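Local coordinates for protein isoaspartyl dipeptidase (Fervidobacterium islandicum, PDB 7CF6) that probably hydrolyses isoaspartyl (beta-aspartyl) dipeptides as a zinc-dependent M38 metallopeptidase, a role linked to protein repair in a keratin-degrading thermophile, at residues P64-T69 with P82-S87; I9-V14 with K22-F27. All coordinates share one frame; numbering follows the deposited sequence.

How the contacts relate
Contact 2 (I9-V14 with K22-F27) comes first along the chain and is complete before contact 1 (P64-T69 with P82-S87) begins. Their centres lie 31 Å apart and their nearest atoms about 16 Å apart, so neither touches the other. A shared sheet connects them all the same: strand 12-15, which starts in contact 2, pairs in parallel with strand 55-66, whose end carries the zinc ligands of contact 1. Contact 2 belongs to the peripheral, N-terminal beta structure, 26 Å from the centre of the chain, whereas contact 1 sits deeper, at the active-site end of the catalytic barrel. Strand 55-66 thus runs from one region to the other.

Contact 1. Residues P64-T69 with P82-S87; sequences PHVHIT and PELKIS. With ZN (zinc ion), chain R; FWO ((2S)-2-[[(3S)-3-azanyl-4-oxidanyl-4-oxidanylidene-butanoyl]amino]-4-methyl-pentanoic acid), chain P.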
ATOM      1  N   PRO B  64     -29.358 -23.905   1.745  1.00 36.45           N
ATOM      2  CA  PRO B  64     -28.007 -23.486   2.130  1.00 36.91           C
ATOM      3  C   PRO B  64     -27.065 -22.968   1.027  1.00 38.40           C
ATOM      4  O   PRO B  64     -25.888 -22.768   1.274  1.00 39.53           O
ATOM      5  CB  PRO B  64     -27.400 -24.768   2.726  1.00 36.93           C
ATOM      6  CG  PRO B  64     -28.498 -25.804   2.701  1.00 37.35           C
ATOM      7  CD  PRO B  64     -29.446 -25.361   1.617  1.00 36.95           C
ATOM      8  N   HIS B  65     -27.570 -22.719  -0.173  1.00 43.96           N
ATOM      9  CA  HIS B  65     -26.701 -22.416  -1.342  1.00 49.75           C
ATOM     10  C   HIS B  65     -27.531 -21.668  -2.387  1.00 43.89           C
ATOM     11  O   HIS B  65     -28.179 -22.359  -3.196  1.00 43.05           O
ATOM     12  CB  HIS B  65     -26.069 -23.723  -1.879  1.00 55.93           C
ATOM     13  CG  HIS B  65     -24.863 -23.525  -2.731  1.00 57.81           C
ATOM     14  ND1 HIS B  65     -23.600 -23.916  -2.322  1.00 56.40           N
ATOM     15  CD2 HIS B  65     -24.725 -22.951  -3.945  1.00 56.83           C
ATOM     16  CE1 HIS B  65     -22.731 -23.593  -3.257  1.00 55.83           C
ATOM     17  NE2 HIS B  65     -23.397 -22.990  -4.261  1.00 57.01           N
ATOM     18  N   VAL B  66     -27.515 -20.329  -2.339  1.00 39.62           N
ATOM     19  CA  VAL B  66     -28.327 -19.422  -3.206  1.00 36.70           C
ATOM     20  C   VAL B  66     -27.491 -18.194  -3.602  1.00 37.49           C
ATOM     21  O   VAL B  66     -26.823 -17.594  -2.731  1.00 35.87           O
ATOM     22  CB  VAL B  66     -29.639 -19.032  -2.507  1.00 35.42           C
ATOM     23  CG1 VAL B  66     -30.604 -18.315  -3.437  1.00 38.28           C
ATOM     24  CG2 VAL B  66     -30.314 -20.249  -1.908  1.00 35.69           C
ATOM     25  N   HIS B  67     -27.518 -17.853  -4.895  1.00 40.00           N
ATOM     26  CA  HIS B  67     -26.892 -16.639  -5.483  1.00 42.27           C
ATOM     27  C   HIS B  67     -27.882 -15.476  -5.403  1.00 41.28           C
ATOM     28  O   HIS B  67     -28.410 -15.072  -6.436  1.00 34.49           O
ATOM     29  CB  HIS B  67     -26.431 -16.952  -6.907  1.00 43.79           C
ATOM     30  CG  HIS B  67     -25.319 -17.937  -6.894  1.00 44.61           C
ATOM     31  ND1 HIS B  67     -23.996 -17.540  -6.774  1.00 45.63           N
ATOM     32  CD2 HIS B  67     -25.333 -19.285  -6.896  1.00 42.59           C
ATOM     33  CE1 HIS B  67     -23.236 -18.605  -6.732  1.00 46.88           C
ATOM     34  NE2 HIS B  67     -24.039 -19.695  -6.794  1.00 47.15           N
ATOM     35  N   ILE B  68     -28.134 -14.976  -4.193  1.00 41.93           N
ATOM     36  CA  ILE B  68     -29.259 -14.032  -3.914  1.00 41.59           C
ATOM     37  C   ILE B  68     -29.065 -12.731  -4.713  1.00 41.42           C
ATOM     38  O   ILE B  68     -30.061 -12.041  -4.971  1.00 39.52           O
ATOM     39  CB  ILE B  68     -29.390 -13.782  -2.396  1.00 40.85           C
ATOM     40  CG1 ILE B  68     -28.095 -13.241  -1.770  1.00 39.45           C
ATOM     41  CG2 ILE B  68     -29.868 -15.048  -1.709  1.00 41.54           C
ATOM     42  CD1 ILE B  68     -28.263 -12.682  -0.369  1.00 38.06           C
ATOM     43  N   THR B  69     -27.825 -12.408  -5.092  1.00 39.80           N
ATOM     44  CA  THR B  69     -27.467 -11.192  -5.864  1.00 36.96           C
ATOM     45  C   THR B  69     -27.571 -11.454  -7.370  1.00 37.13           C
ATOM     46  O   THR B  69     -27.392 -10.497  -8.133  1.00 34.94           O
ATOM     47  CB  THR B  69     -26.049 -10.711  -5.516  1.00 35.04           C
ATOM     48  OG1 THR B  69     -25.093 -11.730  -5.808  1.00 32.58           O
ATOM     49  CG2 THR B  69     -25.935 -10.296  -4.068  1.00 35.98           C
ATOM     50  N   PRO B  82     -30.374 -12.762 -13.208  1.00 29.18           N
ATOM     51  CA  PRO B  82     -31.018 -11.821 -12.297  1.00 29.73           C
ATOM     52  C   PRO B  82     -31.022 -12.278 -10.829  1.00 31.19           C
ATOM     53  O   PRO B  82     -30.747 -13.442 -10.554  1.00 29.71           O
ATOM     54  CB  PRO B  82     -32.448 -11.683 -12.845  1.00 27.64           C
ATOM     55  CG  PRO B  82     -32.685 -12.906 -13.687  1.00 27.33           C
ATOM     56  CD  PRO B  82     -31.321 -13.390 -14.130  1.00 28.72           C
ATOM     57  N   GLU B  83     -31.336 -11.331  -9.938  1.00 34.65           N
ATOM     58  CA  GLU B  83     -31.257 -11.493  -8.461  1.00 36.91           C
ATOM     59  C   GLU B  83     -32.570 -12.087  -7.945  1.00 35.22           C
ATOM     60  O   GLU B  83     -33.560 -12.088  -8.691  1.00 34.00           O
ATOM     61  CB  GLU B  83     -30.928 -10.163  -7.783  1.00 40.98           C
ATOM     62  CG  GLU B  83     -32.080  -9.168  -7.712  1.00 46.40           C
ATOM     63  CD  GLU B  83     -32.026  -8.144  -6.568  1.00 52.81           C
ATOM     64  OE1 GLU B  83     -32.811  -7.165  -6.646  1.00 53.28           O
ATOM     65  OE2 GLU B  83     -31.222  -8.317  -5.573  1.00 45.86           O
ATOM     66  N   LEU B  84     -32.558 -12.580  -6.708  1.00 32.52           N
ATOM     67  CA  LEU B  84     -33.634 -13.435  -6.149  1.00 32.93           C
ATOM     68  C   LEU B  84     -34.740 -12.530  -5.626  1.00 33.80           C
ATOM     69  O   LEU B  84     -34.394 -11.514  -5.002  1.00 37.17           O
ATOM     70  CB  LEU B  84     -33.073 -14.288  -5.017  1.00 32.77           C
ATOM     71  CG  LEU B  84     -34.117 -14.858  -4.063  1.00 35.83           C
ATOM     72  CD1 LEU B  84     -35.008 -15.871  -4.762  1.00 37.84           C
ATOM     73  CD2 LEU B  84     -33.446 -15.491  -2.858  1.00 37.17           C
ATOM     74  N   LYS B  85     -35.996 -12.889  -5.898  1.00 31.99           N
ATOM     75  CA  LYS B  85     -37.213 -12.211  -5.384  1.00 32.71           C
ATOM     76  C   LYS B  85     -37.757 -12.995  -4.188  1.00 31.70           C
ATOM     77  O   LYS B  85     -37.852 -14.230  -4.263  1.00 35.83           O
ATOM     78  CB  LYS B  85     -38.312 -12.156  -6.452  1.00 36.61           C
ATOM     79  CG  LYS B  85     -38.027 -11.338  -7.707  1.00 40.27           C
ATOM     80  CD  LYS B  85     -39.014 -11.656  -8.823  1.00 44.72           C
ATOM     81  CE  LYS B  85     -39.650 -10.441  -9.476  1.00 47.32           C
ATOM     82  NZ  LYS B  85     -40.732 -10.813 -10.431  1.00 44.71           N
ATOM     83  N   ILE B  86     -38.176 -12.324  -3.130  1.00 29.55           N
ATOM     84  CA  ILE B  86     -38.612 -13.042  -1.892  1.00 30.15           C
ATOM     85  C   ILE B  86     -39.939 -13.763  -2.200  1.00 30.62           C
ATOM     86  O   ILE B  86     -40.262 -14.749  -1.500  1.00 27.94           O
ATOM     87  CB  ILE B  86     -38.640 -12.098  -0.651  1.00 32.00           C
ATOM     88  CG1 ILE B  86     -39.407 -12.698   0.537  1.00 29.59           C
ATOM     89  CG2 ILE B  86     -39.134 -10.681  -0.994  1.00 32.74           C
ATOM     90  CD1 ILE B  86     -39.162 -12.001   1.861  1.00 27.28           C
ATOM     91  N   SER B  87     -40.677 -13.341  -3.237  1.00 32.82           N
ATOM     92  CA  SER B  87     -41.949 -14.009  -3.630  1.00 32.80           C
ATOM     93  C   SER B  87     -41.629 -15.414  -4.155  1.00 33.74           C
ATOM     94  O   SER B  87     -42.385 -16.320  -3.833  1.00 32.13           O
ATOM     95  CB  SER B  87     -42.781 -13.202  -4.589  1.00 31.66           C
ATOM     96  OG  SER B  87     -41.984 -12.694  -5.640  1.00 34.46           O
TER
HETATM   97 ZN    ZN R 407     -23.565 -22.151  -6.775  1.00 74.14          ZN
HETATM   98  C10 FWO P 405     -22.779 -25.583 -11.965  1.00106.53           C
HETATM   99  C13 FWO P 405     -22.173 -21.707 -11.487  1.00 83.02           C
HETATM  100  C15 FWO P 405     -21.616 -26.436 -12.491  1.00107.65           C
HETATM  101  C17 FWO P 405     -22.478 -19.337 -10.573  1.00 64.12           C
HETATM  102  O01 FWO P 405     -21.122 -27.374 -11.755  1.00116.07           O
HETATM  103  O02 FWO P 405     -22.964 -23.350  -9.965  1.00 85.87           O
HETATM  104  O03 FWO P 405     -21.170 -26.214 -13.666  1.00 80.76           O
HETATM  105  O04 FWO P 405     -23.724 -19.192 -10.769  1.00 51.22           O
HETATM  106  O05 FWO P 405     -21.744 -18.296 -10.606  1.00 49.67           O
HETATM  107  N06 FWO P 405     -22.450 -24.156 -12.114  1.00 95.88           N
HETATM  108  N07 FWO P 405     -22.248 -21.360  -9.031  1.00 80.88           N
HETATM  109  C08 FWO P 405     -24.033 -25.911 -12.795  1.00114.68           C
HETATM  110  C09 FWO P 405     -24.181 -27.370 -13.280  1.00114.73           C
HETATM  111  C11 FWO P 405     -24.858 -27.444 -14.659  1.00106.57           C
HETATM  112  C12 FWO P 405     -24.996 -28.137 -12.226  1.00119.40           C
HETATM  113  C14 FWO P 405     -22.573 -23.129 -11.075  1.00 86.46           C
HETATM  114  C16 FWO P 405     -21.852 -20.753 -10.312  1.00 79.80           C
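The imidazole of H67 has the bound beta-Asp-Leu dipeptide over one face, where O04 of FWO sits 4.0 Å above the ring plane, close to its centre. At the edge of the same ring NE2 meets zinc in the plane at 2.5 Å, and E160 binds this ion too. H65 also offers zinc its ring edge, with NE2 2.7 Å from the ion in the ring plane, while N197 hydrogen-bonds to ND1 on the same imidazole. Beside this site the chain after the strand is tied to 82-87 by one straight backbone bond, L84 N to I68 O (3.1 Å, 175° at the hydrogen), with the donor lying above the carbonyl plane. L84 turns its CG anti to the backbone N (chi1 161°), which carries CD2 to the methyls of both neighbours: CG2 of I68 at 3.8 Å and CG1 of V66 at 4.0 Å. The side chains of V66 and L84 cross almost at right angles. E83 lays its CB against the carbonyl oxygens of I68 and T69, and its carboxylate forms a salt bridge with K116 of helix 110-121. The HxH pair at the end of the first barrel strand is the metal-binding signature of amidohydrolase TIM barrels; here the link to helix 86-91 of the same beta-alpha-beta unit packs beside it.

Contact 2. Residues I9-V14 with K22-F27; sequences IKNAKV and KKDVIF
I9 and V25 form an antiparallel, hydrogen-bonded pair, with I9 N to V25 O at 3.2 Å and V25 N to I9 O at 3.1 Å. At N11 the first segment turns a corner, and beyond it strand 12-14 runs at 84° to strand 23-27. K23 N still reaches A12 O at 3.3 Å, although the pairing there is loose, and the CA-H of K22 points at the same oxygen.

D24 reaches across to the backbone just before the corner. Its CG stands beside its backbone N (chi1 -62°), which brings the carboxylate up to K10 and N11: OD1 takes a weak bond from N11 N at 3.5 Å, and OD2 faces the lysine. K10 crosses this carboxylate obliquely: its CG passes alongside OD2, and the bend at chi3 (121°) brings CE back to the same oxygen, NZ ending 3.9 Å from it in a long salt bridge. A methionine in place of K10 would probably leave the buried D24 carboxylate without this charged mate, held by the weak N11 bond alone among its partners across the two segments. Among the apolar side chains, I9 places CG1 in the plane of the F27 ring, 3.8 Å from CE1 at its edge, and that ring also stacks edge-to-face with F358. V14 CG2 approaches V25 CG2 at 4.3 Å, and both side chains rest on L57 of strand 55-66. Strands 7-10 and 23-27 are the antiparallel central strands of a four-stranded mixed sheet, and after the corner at N11 strand 12-15 passes to the sheet of the barrel, consistent with the small N-terminal beta domain common in amidohydrolases.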
ATOM      1  N   ILE B   9     -52.055 -22.447  16.314  1.00 44.08           N
ATOM      2  CA  ILE B   9     -52.472 -23.312  15.183  1.00 42.20           C
ATOM      3  C   ILE B   9     -53.113 -24.544  15.803  1.00 47.39           C
ATOM      4  O   ILE B   9     -52.384 -25.276  16.487  1.00 57.45           O
ATOM      5  CB  ILE B   9     -51.284 -23.660  14.269  1.00 42.81           C
ATOM      6  CG1 ILE B   9     -50.617 -22.402  13.706  1.00 44.41           C
ATOM      7  CG2 ILE B   9     -51.725 -24.590  13.151  1.00 43.12           C
ATOM      8  CD1 ILE B   9     -49.543 -22.668  12.658  1.00 43.83           C
ATOM      9  N   LYS B  10     -54.412 -24.742  15.549  1.00 50.98           N
ATOM     10  CA  LYS B  10     -55.255 -25.852  16.080  1.00 50.38           C
ATOM     11  C   LYS B  10     -55.522 -26.894  14.981  1.00 47.59           C
ATOM     12  O   LYS B  10     -55.612 -26.490  13.791  1.00 40.77           O
ATOM     13  CB  LYS B  10     -56.589 -25.301  16.604  1.00 53.90           C
ATOM     14  CG  LYS B  10     -56.478 -24.334  17.779  1.00 59.31           C
ATOM     15  CD  LYS B  10     -57.762 -24.171  18.595  1.00 60.81           C
ATOM     16  CE  LYS B  10     -57.577 -24.547  20.056  1.00 56.39           C
ATOM     17  NZ  LYS B  10     -58.857 -24.925  20.702  1.00 53.18           N
ATOM     18  N   ASN B  11     -55.637 -28.169  15.395  1.00 44.73           N
ATOM     19  CA  ASN B  11     -56.201 -29.323  14.645  1.00 42.93           C
ATOM     20  C   ASN B  11     -55.393 -29.590  13.381  1.00 48.52           C
ATOM     21  O   ASN B  11     -56.026 -29.894  12.334  1.00 52.71           O
ATOM     22  CB  ASN B  11     -57.663 -29.097  14.272  1.00 41.98           C
ATOM     23  CG  ASN B  11     -58.469 -28.658  15.469  1.00 41.21           C
ATOM     24  OD1 ASN B  11     -58.076 -28.943  16.599  1.00 40.72           O
ATOM     25  ND2 ASN B  11     -59.556 -27.941  15.230  1.00 38.66           N
ATOM     26  N   ALA B  12     -54.063 -29.451  13.465  1.00 48.81           N
ATOM     27  CA  ALA B  12     -53.117 -29.838  12.394  1.00 43.02           C
ATOM     28  C   ALA B  12     -52.424 -31.113  12.861  1.00 43.13           C
ATOM     29  O   ALA B  12     -52.327 -31.307  14.100  1.00 45.90           O
ATOM     30  CB  ALA B  12     -52.134 -28.730  12.111  1.00 40.97           C
ATOM     31  N   LYS B  13     -52.010 -31.954  11.915  1.00 38.71           N
ATOM     32  CA  LYS B  13     -51.199 -33.164  12.172  1.00 37.08           C
ATOM     33  C   LYS B  13     -49.742 -32.743  12.083  1.00 35.79           C
ATOM     34  O   LYS B  13     -49.299 -32.517  10.963  1.00 37.08           O
ATOM     35  CB  LYS B  13     -51.489 -34.236  11.123  1.00 38.76           C
ATOM     36  CG  LYS B  13     -52.744 -35.053  11.362  1.00 40.59           C
ATOM     37  CD  LYS B  13     -52.762 -36.284  10.500  1.00 44.23           C
ATOM     38  CE  LYS B  13     -54.142 -36.862  10.274  1.00 48.55           C
ATOM     39  NZ  LYS B  13     -54.087 -37.906   9.224  1.00 51.67           N
ATOM     40  N   VAL B  14     -49.042 -32.638  13.211  1.00 35.91           N
ATOM     41  CA  VAL B  14     -47.708 -31.974  13.273  1.00 38.19           C
ATOM     42  C   VAL B  14     -46.589 -32.962  12.914  1.00 44.24           C
ATOM     43  O   VAL B  14     -46.427 -34.015  13.592  1.00 40.55           O
ATOM     44  CB  VAL B  14     -47.457 -31.324  14.639  1.00 38.59           C
ATOM     45  CG1 VAL B  14     -46.070 -30.714  14.703  1.00 38.99           C
ATOM     46  CG2 VAL B  14     -48.513 -30.280  14.975  1.00 40.78           C
ATOM     47  N   LYS B  22     -52.020 -35.080  15.998  1.00 47.55           N
ATOM     48  CA  LYS B  22     -52.852 -33.854  16.172  1.00 45.18           C
ATOM     49  C   LYS B  22     -52.441 -33.127  17.456  1.00 44.36           C
ATOM     50  O   LYS B  22     -52.554 -33.724  18.538  1.00 36.98           O
ATOM     51  CB  LYS B  22     -54.350 -34.172  16.168  1.00 40.75           C
ATOM     52  CG  LYS B  22     -55.086 -33.654  14.942  1.00 43.15           C
ATOM     53  CD  LYS B  22     -56.387 -34.368  14.645  1.00 43.69           C
ATOM     54  CE  LYS B  22     -57.117 -33.741  13.477  1.00 43.89           C
ATOM     55  NZ  LYS B  22     -58.128 -34.664  12.918  1.00 42.83           N
ATOM     56  N   LYS B  23     -51.956 -31.894  17.311  1.00 47.70           N
ATOM     57  CA  LYS B  23     -51.479 -31.049  18.428  1.00 52.00           C
ATOM     58  C   LYS B  23     -51.681 -29.580  18.049  1.00 54.76           C
ATOM     59  O   LYS B  23     -51.630 -29.246  16.840  1.00 65.85           O
ATOM     60  CB  LYS B  23     -50.024 -31.387  18.783  1.00 56.31           C
ATOM     61  CG  LYS B  23     -49.827 -32.724  19.502  1.00 60.84           C
ATOM     62  CD  LYS B  23     -48.786 -32.704  20.634  1.00 66.27           C
ATOM     63  CE  LYS B  23     -48.946 -33.804  21.669  1.00 62.65           C
ATOM     64  NZ  LYS B  23     -49.093 -35.132  21.031  1.00 61.88           N
ATOM     65  N   ASP B  24     -51.940 -28.752  19.060  1.00 50.62           N
ATOM     66  CA  ASP B  24     -52.016 -27.275  18.955  1.00 50.16           C
ATOM     67  C   ASP B  24     -50.614 -26.724  19.243  1.00 51.03           C
ATOM     68  O   ASP B  24     -49.897 -27.380  20.013  1.00 54.50           O
ATOM     69  CB  ASP B  24     -53.090 -26.736  19.908  1.00 52.05           C
ATOM     70  CG  ASP B  24     -54.502 -27.234  19.615  1.00 53.37           C
ATOM     71  OD1 ASP B  24     -54.653 -28.131  18.747  1.00 48.45           O
ATOM     72  OD2 ASP B  24     -55.448 -26.730  20.272  1.00 56.96           O
ATOM     73  N   VAL B  25     -50.229 -25.591  18.639  1.00 49.42           N
ATOM     74  CA  VAL B  25     -48.901 -24.941  18.854  1.00 47.47           C
ATOM     75  C   VAL B  25     -49.118 -23.448  19.126  1.00 43.19           C
ATOM     76  O   VAL B  25     -49.498 -22.713  18.211  1.00 42.78           O
ATOM     77  CB  VAL B  25     -47.942 -25.141  17.661  1.00 51.24           C
ATOM     78  CG1 VAL B  25     -46.502 -24.781  18.017  1.00 51.93           C
ATOM     79  CG2 VAL B  25     -48.011 -26.547  17.093  1.00 52.23           C
ATOM     80  N   ILE B  26     -48.856 -23.023  20.353  1.00 44.07           N
ATOM     81  CA  ILE B  26     -48.820 -21.586  20.751  1.00 46.67           C
ATOM     82  C   ILE B  26     -47.425 -21.046  20.412  1.00 43.45           C
ATOM     83  O   ILE B  26     -46.446 -21.770  20.685  1.00 46.09           O
ATOM     84  CB  ILE B  26     -49.177 -21.413  22.250  1.00 45.24           C
ATOM     85  CG1 ILE B  26     -50.542 -22.006  22.585  1.00 46.07           C
ATOM     86  CG2 ILE B  26     -49.143 -19.954  22.642  1.00 48.08           C
ATOM     87  CD1 ILE B  26     -50.492 -23.237  23.432  1.00 48.39           C
ATOM     88  N   PHE B  27     -47.328 -19.837  19.850  1.00 38.11           N
ATOM     89  CA  PHE B  27     -46.018 -19.216  19.535  1.00 37.64           C
ATOM     90  C   PHE B  27     -46.101 -17.693  19.472  1.00 35.58           C
ATOM     91  O   PHE B  27     -47.177 -17.142  19.225  1.00 35.16           O
ATOM     92  CB  PHE B  27     -45.469 -19.772  18.219  1.00 37.17           C
ATOM     93  CG  PHE B  27     -46.299 -19.518  16.987  1.00 34.14           C
ATOM     94  CD1 PHE B  27     -47.283 -20.404  16.612  1.00 33.85           C
ATOM     95  CD2 PHE B  27     -46.031 -18.445  16.162  1.00 34.06           C
ATOM     96  CE1 PHE B  27     -48.021 -20.188  15.463  1.00 34.70           C
ATOM     97  CE2 PHE B  27     -46.770 -18.227  15.013  1.00 34.43           C
ATOM     98  CZ  PHE B  27     -47.765 -19.096  14.666  1.00 34.30           C
TER